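Local coordinates for protein putative branched-chain amino acid ABC transporter (Rhodospirillum rubrum ATCC 11170, PDB 3HUT) that probably binds a branched-chain amino acid or related ligand outside the cytoplasm and hands it to an ABC transporter, at residues E126-A131 / A156-K161; G138-A143 / A194-Y199; V142-V147 / G168-N173; T149-S154 / A201-D206. All coordinates share one frame; numbering follows the deposited sequence.

All four contacts lie in one lobe of the binding protein and build on the parallel part of the sheet around strand 141-147. Contacts 2 and 3 share Val142 and Ala143, with centres about 8 Å apart. They join strand 141-147 to strand 197-201 and to strand 169-176. Contact 1 is the helix pair laid on this sheet. Its centre is about 11 Å from that of contact 3, and Phe159 reaches both Val142 and Val144. Contact 4 lies about 13 Å from contact 1, also between centres. It sits where strand 197-201 ends and helix 150-165 begins, probably facing the cleft between the lobes that holds the ligand in this family.

Contact 1: residues E126-A131 / A156-K161; sequences EGPNNA and AQAFRK
Helices 126-131 and 156-161 run in roughly the same direction, 36° apart, with 7.0 Å between their axes at closest approach, and the CA atoms of Gly127 and Phe159 come within 3.8 Å. Gly127, with no side chain, lets the backbones come this near, and its CA lies against the Ala158-Phe159 backbone. Phe159 makes the largest share of the contact. Its CG lies anti to the backbone N (chi1 170°), which swings the ring across to the other helix. The ring meets that helix with its CD1-CE1 side. CD1 is 3.5 Å from Gly127 O, which lies at the ring edge near the ring plane. CE1 is 3.4 Å from Ala131 CA, approached obliquely. The methyl of Ala131 also packs on CD1. Both helices pack on the parallel strands of one lobe's sheet in this periplasmic binding protein fold. The same phenylalanine reaches the sheet, where it touches Val142 and Val144 and stacks with the ring of Tyr199. Pro128 packs beside Gly127, on Ala158. Its ring carbon CD rests on Ala158 CB at 3.8 Å. Ala162, one turn beyond Ala158, receives both Pro128 and Ala131. At the start of helix 126-136, Glu126 turns to other partners, and its carboxylate oxygens bond to Ser226 OG and Ser227 N.

Contact 2: residues G138-A143 / A194-Y199; sequences GFTSVA and APQAIY
Ala143 and Tyr199 join the two parallel strands at the firm end of this contact. The N-H of Tyr199 meets Ala143 O at 2.8 Å, almost straight at 171°. Ala143 N bonds to Ala197 O at 2.9 Å. Ala143 CB touches Pro195 CG at 3.7 Å. Val142 CG2 is 3.0 Å from Ala197 O, a tight contact. Phe139 joins this end to the looser one. It takes the methyl of Ala197 over one ring face, a CH-pi contact of 3.9 Å from CB to the centroid, and its ring edge meets Gln196 CB. Partly open to solvent, the other end is held by both backbone and side chain of Gln196. Gln196 N makes a forked, bent bond to Ser141 O, at 3.1 Å, and Ser141 OG, at the irregular start of the pairing. OE1, ending the extended side chain, accepts from Thr140 N at 2.7 Å and from Ser141 N at 3.3 Å, the second donor well above the amide plane. A water bridges Gln196 NE2, Gly138 O and Thr140 OG1. Gly138 closes the preceding helix with a Schellman motif, which leads into neighbouring parallel strands, as in the alpha/beta sheet of a periplasmic binding protein lobe.

Contact 3: residues V142-V147 / G168-N173; sequences VAVIGV and GAVVVN
Val144 and Val172 hold the two parallel strands together through their backbones, with Val144 N bonded to Val172 O at 2.8 Å and nearly straight at the hydrogen. At the other end Val142 N bonds to Ala169 O at 3.0 Å. Between them the bond from Val171 N to Val142 O is weak. The register slips by one residue here, a beta bulge: Val142 pairs with Val170, but Ala143 pairs with Val172. The side chain of Val144 bridges the bulge, touching Asn173 beyond it and Val170 before it. Its CB lies 3.6 Å from Asn173 OD1. From there CG1 stands anti to the backbone N (chi1 177°) and stays beside the same oxygen, at 3.8 Å. The other branch, CG2, turns to Val170 and meets its CG1 at 3.7 Å. Val144 and Asn173 therefore lie side by side and point the same way, while Val170 is met at a slant. Asn173 OD1 also receives a weak hydrogen bond from Arg160 NH1 of helix 150-165. On the opposite sheet face Ala143 CB packs on Val172 CB at 3.7 Å. Strand 141-147, helix 150-165 and strand 169-176 form a beta-alpha-beta unit. The helix lies over the face bearing Val142 and Val144, where Phe159 packs on both valines. Helix 184-193 meets the other face through Val172, and strand 197-201 runs along the other edge of strand 141-147.

Contact 4: residues T149-S154 / A201-D206; sequences TDWGLS and AMAYED
Trp151 reaches the backbone after strand 197-201 with the six-membered end of its indole. CH2 is 3.6 Å from Met202 C and 3.7 Å from Ala203 N. Both backbone atoms lie at the ring edge, in its plane, so the indole points at the chain and does not lie flat on it. CZ2 also comes within 4.3 Å of Ala203 CB. Nearer the helix backbone, Gly152 O is 4.0 Å from the methyl of Ala201. The contact is carried by van der Waals touches, largely of side chain on backbone. CG of Trp151 sits between the backbone N and the carbonyl carbon (chi1 62°), which brings the ring over to the segment 201-206. Thr149, Pro123 and Ala228 flank the indole. Thr149 OG1 lies above one ring face, offset toward the rim. The same oxygen caps the helix by accepting from Gly152 N at 3.1 Å, so Thr149 is the N-cap residue. On the other segment, Ala201 is held in the sheet by backbone bonds to Ile145 and Val147, and its methyl also packs on Ala156. The side chain of Met202, a selenomethionine, leaves the backbone away from segment 149-154. Ala203 takes the N-cap position of helix 204-216. Farther along, Asp206 forms a salt bridge with Arg181 and accepts from Gly179 N. The first turn of helix 150-165 thus packs on the link between strand 197-201 and helix 204-216, at the C-terminal ends of the parallel strands, a layout typical of the alpha/beta lobes of periplasmic binding proteins.

Contact 1: residues E126-A131 / A156-K161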
loop_
_atom_site.group_PDB
_atom_site.type_symbol
_atom_site.label_atom_id
_atom_site.label_comp_id
_atom_site.label_asym_id
_atom_site.label_seq_id
_atom_site.Cartn_x
_atom_site.Cartn_y
_atom_site.Cartn_z
ATOM N N GLU A 126 0.699 -2.175 -9.197
ATOM C CA GLU A 126 1.582 -1.198 -9.832
ATOM C C GLU A 126 2.060 -1.625 -11.217
ATOM O O GLU A 126 2.462 -0.783 -12.016
ATOM C CB GLU A 126 2.799 -0.900 -8.946
ATOM C CG GLU A 126 3.703 -2.088 -8.698
ATOM C CD GLU A 126 4.966 -1.706 -7.947
ATOM O OE1 GLU A 126 5.088 -0.528 -7.546
ATOM O OE2 GLU A 126 5.832 -2.583 -7.754
ATOM N N GLY A 127 2.008 -2.925 -11.498
ATOM C CA GLY A 127 2.450 -3.414 -12.795
ATOM C C GLY A 127 1.765 -2.731 -13.967
ATOM O O GLY A 127 2.417 -2.055 -14.760
ATOM N N PRO A 128 0.444 -2.905 -14.117
ATOM C CA PRO A 128 -0.295 -2.281 -15.216
ATOM C C PRO A 128 -0.192 -0.755 -15.169
ATOM O O PRO A 128 -0.136 -0.096 -16.204
ATOM C CB PRO A 128 -1.722 -2.770 -14.990
ATOM C CG PRO A 128 -1.518 -4.122 -14.367
ATOM C CD PRO A 128 -0.410 -3.854 -13.379
ATOM N N ASN A 129 -0.173 -0.196 -13.965
ATOM C CA ASN A 129 -0.070 1.251 -13.812
ATOM C C ASN A 129 1.210 1.770 -14.463
ATOM O O ASN A 129 1.189 2.744 -15.221
ATOM C CB ASN A 129 -0.077 1.629 -12.324
ATOM C CG ASN A 129 0.063 3.129 -12.098
ATOM O OD1 ASN A 129 1.173 3.666 -12.039
ATOM N ND2 ASN A 129 -1.069 3.813 -11.982
ATOM N N ASN A 130 2.324 1.100 -14.183
ATOM C CA ASN A 130 3.601 1.525 -14.732
ATOM C C ASN A 130 3.775 1.180 -16.199
ATOM O O ASN A 130 4.481 1.880 -16.929
ATOM C CB ASN A 130 4.739 0.950 -13.892
ATOM C CG ASN A 130 4.735 1.502 -12.487
ATOM O OD1 ASN A 130 4.222 2.599 -12.254
ATOM N ND2 ASN A 130 5.305 0.758 -11.541
ATOM N N ALA A 131 3.135 0.108 -16.646
ATOM C CA ALA A 131 3.245 -0.239 -18.060
ATOM C C ALA A 131 2.525 0.858 -18.847
ATOM O O ALA A 131 3.040 1.352 -19.851
ATOM C CB ALA A 131 2.612 -1.597 -18.328
ATOM N N ALA A 156 5.993 -7.950 -11.825
ATOM C CA ALA A 156 6.715 -8.003 -13.093
ATOM C C ALA A 156 5.862 -8.665 -14.172
ATOM O O ALA A 156 5.842 -8.222 -15.318
ATOM C CB ALA A 156 8.034 -8.771 -12.921
ATOM N N GLN A 157 5.161 -9.732 -13.802
ATOM C CA GLN A 157 4.303 -10.451 -14.736
ATOM C C GLN A 157 3.145 -9.549 -15.168
ATOM O O GLN A 157 2.809 -9.484 -16.348
ATOM C CB GLN A 157 3.779 -11.729 -14.074
ATOM C CG GLN A 157 2.770 -12.536 -14.883
ATOM C CD GLN A 157 3.285 -12.940 -16.252
ATOM O OE1 GLN A 157 4.468 -13.236 -16.425
ATOM N NE2 GLN A 157 2.390 -12.968 -17.233
ATOM N N ALA A 158 2.547 -8.841 -14.213
ATOM C CA ALA A 158 1.436 -7.942 -14.516
ATOM C C ALA A 158 1.917 -6.790 -15.400
ATOM O O ALA A 158 1.198 -6.340 -16.301
ATOM C CB ALA A 158 0.831 -7.407 -13.226
ATOM N N PHE A 159 3.139 -6.320 -15.144
ATOM C CA PHE A 159 3.713 -5.238 -15.938
ATOM C C PHE A 159 3.934 -5.709 -17.372
ATOM O O PHE A 159 3.510 -5.050 -18.319
ATOM C CB PHE A 159 5.059 -4.780 -15.369
ATOM C CG PHE A 159 5.807 -3.827 -16.276
ATOM C CD1 PHE A 159 5.553 -2.459 -16.235
ATOM C CD2 PHE A 159 6.723 -4.311 -17.212
ATOM C CE1 PHE A 159 6.192 -1.585 -17.109
ATOM C CE2 PHE A 159 7.371 -3.445 -18.096
ATOM C CZ PHE A 159 7.104 -2.077 -18.046
ATOM N N ARG A 160 4.613 -6.841 -17.531
ATOM C CA ARG A 160 4.881 -7.362 -18.868
ATOM C C ARG A 160 3.585 -7.572 -19.654
ATOM O O ARG A 160 3.474 -7.154 -20.808
ATOM C CB ARG A 160 5.671 -8.675 -18.787
ATOM C CG ARG A 160 7.104 -8.515 -18.264
ATOM C CD ARG A 160 7.907 -9.800 -18.454
ATOM N NE ARG A 160 7.308 -10.902 -17.714
ATOM C CZ ARG A 160 7.691 -11.288 -16.503
ATOM N NH1 ARG A 160 8.693 -10.667 -15.891
ATOM N NH2 ARG A 160 7.052 -12.280 -15.895
ATOM N N LYS A 161 2.600 -8.198 -19.020
ATOM C CA LYS A 161 1.326 -8.451 -19.682
ATOM C C LYS A 161 0.662 -7.151 -20.134
ATOM O O LYS A 161 0.173 -7.054 -21.258
ATOM C CB LYS A 161 0.387 -9.214 -18.743
ATOM C CG LYS A 161 -0.879 -9.713 -19.414
ATOM C CD LYS A 161 -1.733 -10.527 -18.454
ATOM C CE LYS A 161 -2.973 -11.066 -19.151
ATOM N NZ LYS A 161 -3.814 -11.890 -18.239
#

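Contact 2: residues G138-A143 / A194-Y199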
loop_
_atom_site.group_PDB
_atom_site.type_symbol
_atom_site.label_atom_id
_atom_site.label_comp_id
_atom_site.label_asym_id
_atom_site.label_seq_id
_atom_site.Cartn_x
_atom_site.Cartn_y
_atom_site.Cartn_z
ATOM N N GLY A 138 5.828 7.143 -24.456
ATOM C CA GLY A 138 6.387 6.833 -25.761
ATOM C C GLY A 138 7.240 5.594 -25.957
ATOM O O GLY A 138 7.728 5.357 -27.061
ATOM N N PHE A 139 7.417 4.797 -24.912
ATOM C CA PHE A 139 8.236 3.596 -25.018
ATOM C C PHE A 139 7.495 2.428 -25.647
ATOM O O PHE A 139 6.302 2.227 -25.399
ATOM C CB PHE A 139 8.757 3.207 -23.635
ATOM C CG PHE A 139 9.678 4.232 -23.042
ATOM C CD1 PHE A 139 10.959 4.409 -23.558
ATOM C CD2 PHE A 139 9.247 5.059 -22.010
ATOM C CE1 PHE A 139 11.799 5.401 -23.055
ATOM C CE2 PHE A 139 10.077 6.056 -21.498
ATOM C CZ PHE A 139 11.357 6.228 -22.022
ATOM N N THR A 140 8.212 1.666 -26.467
ATOM C CA THR A 140 7.640 0.507 -27.138
ATOM C C THR A 140 8.474 -0.748 -26.918
ATOM O O THR A 140 8.046 -1.846 -27.265
ATOM C CB THR A 140 7.494 0.754 -28.650
ATOM O OG1 THR A 140 8.748 1.188 -29.186
ATOM C CG2 THR A 140 6.445 1.814 -28.908
ATOM N N SER A 141 9.669 -0.584 -26.351
ATOM C CA SER A 141 10.536 -1.726 -26.061
ATOM C C SER A 141 11.227 -1.454 -24.732
ATOM O O SER A 141 11.813 -0.390 -24.533
ATOM C CB SER A 141 11.592 -1.921 -27.151
ATOM O OG SER A 141 12.639 -0.980 -27.010
ATOM N N VAL A 142 11.164 -2.417 -23.822
ATOM C CA VAL A 142 11.772 -2.230 -22.516
ATOM C C VAL A 142 12.468 -3.485 -22.005
ATOM O O VAL A 142 12.244 -4.595 -22.499
ATOM C CB VAL A 142 10.693 -1.809 -21.485
ATOM C CG1 VAL A 142 9.715 -2.960 -21.272
ATOM C CG2 VAL A 142 11.339 -1.385 -20.167
ATOM N N ALA A 143 13.322 -3.288 -21.011
ATOM C CA ALA A 143 14.031 -4.381 -20.374
ATOM C C ALA A 143 13.394 -4.470 -18.994
ATOM O O ALA A 143 13.201 -3.448 -18.332
ATOM C CB ALA A 143 15.519 -4.052 -20.250
ATOM N N ALA A 194 19.472 -3.553 -26.851
ATOM C CA ALA A 194 19.183 -2.130 -27.013
ATOM C C ALA A 194 17.756 -1.668 -26.697
ATOM O O ALA A 194 17.126 -0.977 -27.500
ATOM C CB ALA A 194 19.560 -1.689 -28.432
ATOM N N PRO A 195 17.226 -2.038 -25.521
ATOM C CA PRO A 195 15.867 -1.592 -25.203
ATOM C C PRO A 195 15.871 -0.067 -25.056
ATOM O O PRO A 195 16.928 0.529 -24.877
ATOM C CB PRO A 195 15.573 -2.308 -23.884
ATOM C CG PRO A 195 16.928 -2.396 -23.245
ATOM C CD PRO A 195 17.808 -2.808 -24.407
ATOM N N GLN A 196 14.701 0.562 -25.138
ATOM C CA GLN A 196 14.608 2.014 -25.007
ATOM C C GLN A 196 14.623 2.435 -23.539
ATOM O O GLN A 196 15.017 3.551 -23.205
ATOM C CB GLN A 196 13.323 2.535 -25.645
ATOM C CG GLN A 196 13.129 2.172 -27.102
ATOM C CD GLN A 196 11.770 2.609 -27.607
ATOM O OE1 GLN A 196 10.764 2.451 -26.912
ATOM N NE2 GLN A 196 11.727 3.155 -28.821
ATOM N N ALA A 197 14.187 1.542 -22.661
ATOM C CA ALA A 197 14.154 1.854 -21.241
ATOM C C ALA A 197 14.200 0.594 -20.397
ATOM O O ALA A 197 14.101 -0.521 -20.917
ATOM C CB ALA A 197 12.899 2.657 -20.908
ATOM N N ILE A 198 14.340 0.791 -19.089
ATOM C CA ILE A 198 14.416 -0.308 -18.138
ATOM C C ILE A 198 13.391 -0.146 -17.020
ATOM O O ILE A 198 13.214 0.952 -16.483
ATOM C CB ILE A 198 15.820 -0.364 -17.485
ATOM C CG1 ILE A 198 16.890 -0.491 -18.569
ATOM C CG2 ILE A 198 15.896 -1.534 -16.500
ATOM C CD1 ILE A 198 18.311 -0.391 -18.043
ATOM N N TYR A 199 12.709 -1.238 -16.686
ATOM C CA TYR A 199 11.744 -1.215 -15.597
ATOM C C TYR A 199 12.274 -2.149 -14.521
ATOM O O TYR A 199 12.527 -3.324 -14.790
ATOM C CB TYR A 199 10.363 -1.707 -16.042
ATOM C CG TYR A 199 9.379 -1.706 -14.891
ATOM C CD1 TYR A 199 8.915 -0.502 -14.354
ATOM C CD2 TYR A 199 8.974 -2.898 -14.285
ATOM C CE1 TYR A 199 8.074 -0.479 -13.237
ATOM C CE2 TYR A 199 8.127 -2.885 -13.161
ATOM C CZ TYR A 199 7.687 -1.671 -12.647
ATOM O OH TYR A 199 6.865 -1.634 -11.537
HETATM O O HOH W 1 8.758 3.828 -29.097
#

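Contact 3: residues V142-V147 / G168-N173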
loop_
_atom_site.group_PDB
_atom_site.type_symbol
_atom_site.label_atom_id
_atom_site.label_comp_id
_atom_site.label_asym_id
_atom_site.label_seq_id
_atom_site.Cartn_x
_atom_site.Cartn_y
_atom_site.Cartn_z
ATOM N N VAL A 142 11.164 -2.417 -23.822
ATOM C CA VAL A 142 11.772 -2.230 -22.516
ATOM C C VAL A 142 12.468 -3.485 -22.005
ATOM O O VAL A 142 12.244 -4.595 -22.499
ATOM C CB VAL A 142 10.693 -1.809 -21.485
ATOM C CG1 VAL A 142 9.715 -2.960 -21.272
ATOM C CG2 VAL A 142 11.339 -1.385 -20.167
ATOM N N ALA A 143 13.322 -3.288 -21.011
ATOM C CA ALA A 143 14.031 -4.381 -20.374
ATOM C C ALA A 143 13.394 -4.470 -18.994
ATOM O O ALA A 143 13.201 -3.448 -18.332
ATOM C CB ALA A 143 15.519 -4.052 -20.250
ATOM N N VAL A 144 13.038 -5.675 -18.569
ATOM C CA VAL A 144 12.441 -5.838 -17.255
ATOM C C VAL A 144 13.386 -6.639 -16.373
ATOM O O VAL A 144 13.802 -7.740 -16.732
ATOM C CB VAL A 144 11.098 -6.583 -17.316
ATOM C CG1 VAL A 144 10.557 -6.778 -15.898
ATOM C CG2 VAL A 144 10.098 -5.803 -18.174
ATOM N N ILE A 145 13.740 -6.069 -15.230
ATOM C CA ILE A 145 14.615 -6.742 -14.283
ATOM C C ILE A 145 13.817 -6.837 -12.993
ATOM O O ILE A 145 13.400 -5.816 -12.445
ATOM C CB ILE A 145 15.898 -5.934 -14.022
ATOM C CG1 ILE A 145 16.592 -5.615 -15.344
ATOM C CG2 ILE A 145 16.835 -6.732 -13.122
ATOM C CD1 ILE A 145 17.867 -4.826 -15.174
ATOM N N GLY A 146 13.592 -8.055 -12.515
ATOM C CA GLY A 146 12.817 -8.218 -11.302
ATOM C C GLY A 146 13.328 -9.261 -10.325
ATOM O O GLY A 146 13.880 -10.290 -10.720
ATOM N N VAL A 147 13.132 -8.988 -9.038
ATOM C CA VAL A 147 13.555 -9.890 -7.978
ATOM C C VAL A 147 12.563 -11.053 -7.898
ATOM O O VAL A 147 11.385 -10.904 -8.234
ATOM C CB VAL A 147 13.625 -9.145 -6.614
ATOM C CG1 VAL A 147 12.241 -8.667 -6.203
ATOM C CG2 VAL A 147 14.218 -10.051 -5.546
ATOM N N GLY A 168 3.623 -2.966 -26.652
ATOM C CA GLY A 168 5.038 -2.867 -26.347
ATOM C C GLY A 168 5.705 -4.225 -26.329
ATOM O O GLY A 168 5.038 -5.255 -26.225
ATOM N N ALA A 169 7.028 -4.234 -26.436
ATOM C CA ALA A 169 7.772 -5.484 -26.421
ATOM C C ALA A 169 8.777 -5.505 -25.277
ATOM O O ALA A 169 9.403 -4.493 -24.962
ATOM C CB ALA A 169 8.494 -5.686 -27.754
ATOM N N VAL A 170 8.911 -6.669 -24.654
ATOM C CA VAL A 170 9.859 -6.865 -23.567
ATOM C C VAL A 170 11.018 -7.634 -24.195
ATOM O O VAL A 170 10.990 -8.861 -24.266
ATOM C CB VAL A 170 9.246 -7.707 -22.429
ATOM C CG1 VAL A 170 10.255 -7.858 -21.299
ATOM C CG2 VAL A 170 7.971 -7.047 -21.925
ATOM N N VAL A 171 12.026 -6.902 -24.656
ATOM C CA VAL A 171 13.177 -7.505 -25.320
ATOM C C VAL A 171 14.213 -8.128 -24.384
ATOM O O VAL A 171 15.082 -8.881 -24.822
ATOM C CB VAL A 171 13.861 -6.476 -26.236
ATOM C CG1 VAL A 171 12.878 -6.012 -27.294
ATOM C CG2 VAL A 171 14.355 -5.292 -25.417
ATOM N N VAL A 172 14.117 -7.799 -23.100
ATOM C CA VAL A 172 15.010 -8.345 -22.084
ATOM C C VAL A 172 14.173 -8.579 -20.836
ATOM O O VAL A 172 13.442 -7.691 -20.396
ATOM C CB VAL A 172 16.175 -7.379 -21.741
ATOM C CG1 VAL A 172 16.773 -7.731 -20.385
ATOM C CG2 VAL A 172 17.256 -7.475 -22.802
ATOM N N ASN A 173 14.266 -9.784 -20.285
ATOM C CA ASN A 173 13.528 -10.134 -19.083
ATOM C C ASN A 173 14.433 -10.967 -18.185
ATOM O O ASN A 173 14.701 -12.137 -18.465
ATOM C CB ASN A 173 12.267 -10.927 -19.436
ATOM C CG ASN A 173 11.367 -11.149 -18.237
ATOM O OD1 ASN A 173 10.953 -10.195 -17.574
ATOM N ND2 ASN A 173 11.062 -12.408 -17.947
#

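Contact 4: residues T149-S154 / A201-D206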
loop_
_atom_site.group_PDB
_atom_site.type_symbol
_atom_site.label_atom_id
_atom_site.label_comp_id
_atom_site.label_asym_id
_atom_site.label_seq_id
_atom_site.Cartn_x
_atom_site.Cartn_y
_atom_site.Cartn_z
ATOM N N THR A 149 10.985 -12.411 -5.504
ATOM C CA THR A 149 10.118 -12.448 -4.331
ATOM C C THR A 149 8.701 -12.560 -4.884
ATOM O O THR A 149 8.499 -12.379 -6.082
ATOM C CB THR A 149 10.235 -11.162 -3.505
ATOM O OG1 THR A 149 9.892 -10.038 -4.325
ATOM C CG2 THR A 149 11.655 -10.986 -2.997
ATOM N N ASP A 150 7.720 -12.850 -4.031
ATOM C CA ASP A 150 6.351 -12.978 -4.517
ATOM C C ASP A 150 5.838 -11.683 -5.144
ATOM O O ASP A 150 5.235 -11.707 -6.218
ATOM C CB ASP A 150 5.411 -13.452 -3.396
ATOM C CG ASP A 150 5.461 -12.569 -2.156
ATOM O OD1 ASP A 150 6.233 -11.584 -2.134
ATOM O OD2 ASP A 150 4.717 -12.870 -1.194
ATOM N N TRP A 151 6.093 -10.553 -4.492
ATOM C CA TRP A 151 5.642 -9.274 -5.028
ATOM C C TRP A 151 6.419 -8.902 -6.290
ATOM O O TRP A 151 5.879 -8.266 -7.196
ATOM C CB TRP A 151 5.778 -8.156 -3.981
ATOM C CG TRP A 151 7.184 -7.894 -3.516
ATOM C CD1 TRP A 151 7.840 -8.507 -2.483
ATOM C CD2 TRP A 151 8.116 -6.966 -4.087
ATOM N NE1 TRP A 151 9.121 -8.019 -2.378
ATOM C CE2 TRP A 151 9.318 -7.072 -3.351
ATOM C CE3 TRP A 151 8.054 -6.057 -5.154
ATOM C CZ2 TRP A 151 10.450 -6.301 -3.643
ATOM C CZ3 TRP A 151 9.184 -5.287 -5.447
ATOM C CH2 TRP A 151 10.364 -5.418 -4.690
ATOM N N GLY A 152 7.685 -9.302 -6.347
ATOM C CA GLY A 152 8.496 -9.004 -7.513
ATOM C C GLY A 152 7.996 -9.738 -8.747
ATOM O O GLY A 152 7.862 -9.150 -9.818
ATOM N N LEU A 153 7.707 -11.026 -8.596
ATOM C CA LEU A 153 7.226 -11.826 -9.717
ATOM C C LEU A 153 5.819 -11.439 -10.161
ATOM O O LEU A 153 5.548 -11.333 -11.355
ATOM C CB LEU A 153 7.261 -13.315 -9.359
ATOM C CG LEU A 153 8.651 -13.934 -9.175
ATOM C CD1 LEU A 153 8.515 -15.375 -8.683
ATOM C CD2 LEU A 153 9.412 -13.893 -10.489
ATOM N N SER A 154 4.923 -11.220 -9.202
ATOM C CA SER A 154 3.551 -10.858 -9.528
ATOM C C SER A 154 3.476 -9.496 -10.216
ATOM O O SER A 154 2.739 -9.329 -11.186
ATOM C CB SER A 154 2.689 -10.841 -8.263
ATOM O OG SER A 154 3.112 -9.820 -7.380
ATOM N N ALA A 201 11.660 -4.178 -11.136
ATOM C CA ALA A 201 10.713 -4.709 -10.170
ATOM C C ALA A 201 11.578 -5.200 -9.022
ATOM O O ALA A 201 11.771 -6.408 -8.849
ATOM C CB ALA A 201 9.923 -5.868 -10.777
HETATM N N MSE A 202 12.142 -4.260 -8.269
HETATM C CA MSE A 202 12.984 -4.620 -7.141
HETATM C C MSE A 202 13.029 -3.506 -6.099
HETATM O O MSE A 202 12.510 -2.404 -6.321
HETATM C CB MSE A 202 14.406 -4.965 -7.606
HETATM C CG MSE A 202 15.251 -3.813 -8.116
HETATM SE SE MSE A 202 17.003 -4.422 -8.744
HETATM C CE MSE A 202 16.479 -4.892 -10.513
ATOM N N ALA A 203 13.649 -3.804 -4.959
ATOM C CA ALA A 203 13.735 -2.857 -3.856
ATOM C C ALA A 203 15.000 -2.011 -3.914
ATOM O O ALA A 203 15.970 -2.365 -4.583
ATOM C CB ALA A 203 13.651 -3.605 -2.523
ATOM N N TYR A 204 14.983 -0.902 -3.184
ATOM C CA TYR A 204 16.100 0.030 -3.176
ATOM C C TYR A 204 17.469 -0.544 -2.829
ATOM O O TYR A 204 18.467 -0.151 -3.438
ATOM C CB TYR A 204 15.788 1.218 -2.252
ATOM C CG TYR A 204 15.620 0.859 -0.791
ATOM C CD1 TYR A 204 16.725 0.721 0.046
ATOM C CD2 TYR A 204 14.352 0.670 -0.244
ATOM C CE1 TYR A 204 16.570 0.406 1.400
ATOM C CE2 TYR A 204 14.183 0.359 1.100
ATOM C CZ TYR A 204 15.295 0.228 1.918
ATOM O OH TYR A 204 15.130 -0.073 3.249
ATOM N N GLU A 205 17.531 -1.473 -1.878
ATOM C CA GLU A 205 18.829 -2.030 -1.486
ATOM C C GLU A 205 19.542 -2.776 -2.609
ATOM O O GLU A 205 20.773 -2.847 -2.618
ATOM C CB GLU A 205 18.700 -2.959 -0.271
ATOM C CG GLU A 205 17.918 -4.221 -0.540
ATOM C CD GLU A 205 16.461 -4.092 -0.164
ATOM O OE1 GLU A 205 15.933 -2.956 -0.174
ATOM O OE2 GLU A 205 15.843 -5.138 0.137
ATOM N N ASP A 206 18.780 -3.343 -3.540
ATOM C CA ASP A 206 19.363 -4.062 -4.674
ATOM C C ASP A 206 19.475 -3.151 -5.895
ATOM O O ASP A 206 20.427 -3.248 -6.670
ATOM C CB ASP A 206 18.517 -5.288 -5.056
ATOM C CG ASP A 206 18.580 -6.394 -4.019
ATOM O OD1 ASP A 206 19.628 -6.521 -3.353
ATOM O OD2 ASP A 206 17.590 -7.147 -3.883
#